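Local coordinates for ABC transporter, substrate binding protein (Aeropyrum pernix, PDB 3EAF) that probably captures a small solute outside the cell and delivers it to an ABC importer, at residues F32-E37 against I269-E274. Numbering follows the deposited sequence.
Sequences FKYFNE and IQTIFE
The ring of Tyr34 overlaps the methyl of Thr271, with CE2 lying 3.5 Å from Thr271 CG2. This is a helix-on-helix contact within the periplasmic binding protein fold. Helix 18-38 packs beside the sheet that contains strand 47-56, and helix 267-278 lies across from it. The axes of segments 32-37 and 269-274 cross at about a right angle, 10.6 Å apart at their closest. Side chains fill the distance between the axes, chiefly Tyr34. Its CG lies anti to the backbone N (chi1 -178°), and the ring reaches out from helix 18-38 to the other helix. Thr271 O lies 3.9 Å above the Tyr34 ring plane, displaced from its centre to the periphery. The Glu274 carboxylate comes to the edge, its plane turned 70° from that of the ring. Ala275 and Met278 of helix 267-278 also touch Tyr34. Phe35 adds a looser contact, 4.5 Å from its CZ to Thr271 CG2, and its ring also meets Trp298 of helix 288-304. Thr271 turns its hydroxyl back to Glu267 O, which leaves the methyl to pack on the tyrosine. A phenylalanine in place of Tyr34 would probably keep much of the ring packing but leave Glu274 OE1 without its hydroxyl donor. Glu274 has an extended chain, and its two carboxylate oxygens serve different partners. OE2 forms a salt bridge with Lys38, just past the segment on the tyrosine's own helix. OE1 accepts the hydrogen bond from Tyr34 OH at 2.7 Å, met from 42° above the carboxylate plane.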
loop_
_atom_site.group_PDB
_atom_site.type_symbol
_atom_site.label_atom_id
_atom_site.label_comp_id
_atom_site.label_asym_id
_atom_site.label_seq_id
_atom_site.Cartn_x
_atom_site.Cartn_y
_atom_site.Cartn_z
ATOM N N PHE A 32 0.135 -16.913 5.106
ATOM C CA PHE A 32 -0.850 -17.851 5.641
ATOM C C PHE A 32 -0.236 -19.243 5.835
ATOM O O PHE A 32 -0.360 -19.846 6.910
ATOM C CB PHE A 32 -2.072 -17.944 4.729
ATOM C CG PHE A 32 -3.055 -16.806 4.891
ATOM C CD1 PHE A 32 -3.576 -16.480 6.148
ATOM C CD2 PHE A 32 -3.493 -16.091 3.775
ATOM C CE1 PHE A 32 -4.502 -15.433 6.293
ATOM C CE2 PHE A 32 -4.422 -15.039 3.904
ATOM C CZ PHE A 32 -4.928 -14.714 5.161
ATOM N N LYS A 33 0.435 -19.743 4.802
ATOM C CA LYS A 33 1.021 -21.078 4.863
ATOM C C LYS A 33 2.147 -21.128 5.895
ATOM O O LYS A 33 2.252 -22.100 6.648
ATOM C CB LYS A 33 1.528 -21.527 3.491
ATOM C CG LYS A 33 0.428 -21.721 2.447
ATOM C CD LYS A 33 1.043 -22.004 1.091
ATOM C CE LYS A 33 0.000 -22.402 0.050
ATOM N NZ LYS A 33 0.684 -22.840 -1.198
ATOM N N TYR A 34 2.963 -20.073 5.934
ATOM C CA TYR A 34 4.098 -19.982 6.858
ATOM C C TYR A 34 3.667 -20.042 8.308
ATOM O O TYR A 34 4.100 -20.933 9.041
ATOM C CB TYR A 34 4.913 -18.712 6.613
ATOM C CG TYR A 34 6.137 -18.559 7.497
ATOM C CD1 TYR A 34 7.291 -19.314 7.268
ATOM C CD2 TYR A 34 6.145 -17.653 8.554
ATOM C CE1 TYR A 34 8.420 -19.168 8.074
ATOM C CE2 TYR A 34 7.269 -17.500 9.370
ATOM C CZ TYR A 34 8.401 -18.253 9.123
ATOM O OH TYR A 34 9.509 -18.098 9.927
ATOM N N PHE A 35 2.817 -19.102 8.718
ATOM C CA PHE A 35 2.421 -19.010 10.119
ATOM C C PHE A 35 1.547 -20.186 10.564
ATOM O O PHE A 35 1.670 -20.653 11.704
ATOM C CB PHE A 35 1.781 -17.652 10.430
ATOM C CG PHE A 35 2.741 -16.490 10.305
ATOM C CD1 PHE A 35 3.812 -16.356 11.187
ATOM C CD2 PHE A 35 2.578 -15.538 9.301
ATOM C CE1 PHE A 35 4.705 -15.291 11.073
ATOM C CE2 PHE A 35 3.466 -14.460 9.181
ATOM C CZ PHE A 35 4.529 -14.342 10.063
ATOM N N ASN A 36 0.692 -20.683 9.669
ATOM C CA ASN A 36 -0.063 -21.910 9.957
ATOM C C ASN A 36 0.872 -23.050 10.384
ATOM O O ASN A 36 0.688 -23.652 11.451
ATOM C CB ASN A 36 -0.922 -22.339 8.756
ATOM C CG ASN A 36 -2.288 -21.650 8.727
ATOM O OD1 ASN A 36 -2.807 -21.224 9.756
ATOM N ND2 ASN A 36 -2.881 -21.556 7.539
ATOM N N GLU A 37 1.884 -23.302 9.554
ATOM C CA GLU A 37 2.852 -24.379 9.752
ATOM C C GLU A 37 3.762 -24.157 10.972
ATOM O O GLU A 37 4.041 -25.098 11.722
ATOM C CB GLU A 37 3.683 -24.559 8.464
ATOM C CG GLU A 37 4.817 -25.600 8.518
ATOM C CD GLU A 37 4.330 -27.039 8.574
ATOM O OE1 GLU A 37 3.227 -27.342 8.064
ATOM O OE2 GLU A 37 5.066 -27.883 9.128
ATOM N N ILE A 269 12.190 -9.586 6.604
ATOM C CA ILE A 269 12.628 -9.990 5.265
ATOM C C ILE A 269 13.172 -11.431 5.272
ATOM O O ILE A 269 12.879 -12.220 4.366
ATOM C CB ILE A 269 13.688 -9.000 4.679
ATOM C CG1 ILE A 269 13.085 -7.599 4.460
ATOM C CG2 ILE A 269 14.277 -9.523 3.373
ATOM C CD1 ILE A 269 11.874 -7.557 3.521
ATOM N N GLN A 270 13.954 -11.773 6.296
ATOM C CA GLN A 270 14.449 -13.149 6.445
ATOM C C GLN A 270 13.332 -14.150 6.760
ATOM O O GLN A 270 13.419 -15.323 6.384
ATOM C CB GLN A 270 15.580 -13.229 7.480
ATOM C CG GLN A 270 16.887 -12.591 7.004
ATOM C CD GLN A 270 17.353 -13.114 5.647
ATOM O OE1 GLN A 270 17.305 -14.310 5.377
ATOM N NE2 GLN A 270 17.800 -12.216 4.797
ATOM N N THR A 271 12.291 -13.677 7.448
ATOM C CA THR A 271 11.091 -14.471 7.715
ATOM C C THR A 271 10.378 -14.835 6.402
ATOM O O THR A 271 9.960 -15.979 6.207
ATOM C CB THR A 271 10.143 -13.717 8.683
ATOM O OG1 THR A 271 10.774 -13.588 9.969
ATOM C CG2 THR A 271 8.816 -14.435 8.847
ATOM N N ILE A 272 10.259 -13.857 5.504
ATOM C CA ILE A 272 9.670 -14.079 4.182
ATOM C C ILE A 272 10.513 -15.058 3.349
ATOM O O ILE A 272 9.971 -15.964 2.720
ATOM C CB ILE A 272 9.408 -12.739 3.417
ATOM C CG1 ILE A 272 8.448 -11.856 4.230
ATOM C CG2 ILE A 272 8.839 -13.020 2.009
ATOM C CD1 ILE A 272 8.227 -10.434 3.696
ATOM N N PHE A 273 11.832 -14.880 3.361
ATOM C CA PHE A 273 12.740 -15.792 2.662
ATOM C C PHE A 273 12.632 -17.238 3.146
ATOM O O PHE A 273 12.731 -18.166 2.342
ATOM C CB PHE A 273 14.193 -15.303 2.746
ATOM C CG PHE A 273 14.508 -14.199 1.776
ATOM C CD1 PHE A 273 14.198 -14.339 0.422
ATOM C CD2 PHE A 273 15.118 -13.031 2.203
ATOM C CE1 PHE A 273 14.484 -13.329 -0.481
ATOM C CE2 PHE A 273 15.409 -12.006 1.297
ATOM C CZ PHE A 273 15.089 -12.159 -0.043
ATOM N N GLU A 274 12.415 -17.423 4.448
ATOM C CA GLU A 274 12.205 -18.765 4.991
ATOM C C GLU A 274 10.867 -19.331 4.507
ATOM O O GLU A 274 10.788 -20.502 4.122
ATOM C CB GLU A 274 12.287 -18.789 6.524
ATOM C CG GLU A 274 12.444 -20.220 7.082
ATOM C CD GLU A 274 12.143 -20.353 8.569
ATOM O OE1 GLU A 274 11.792 -19.349 9.221
ATOM O OE2 GLU A 274 12.252 -21.488 9.090
#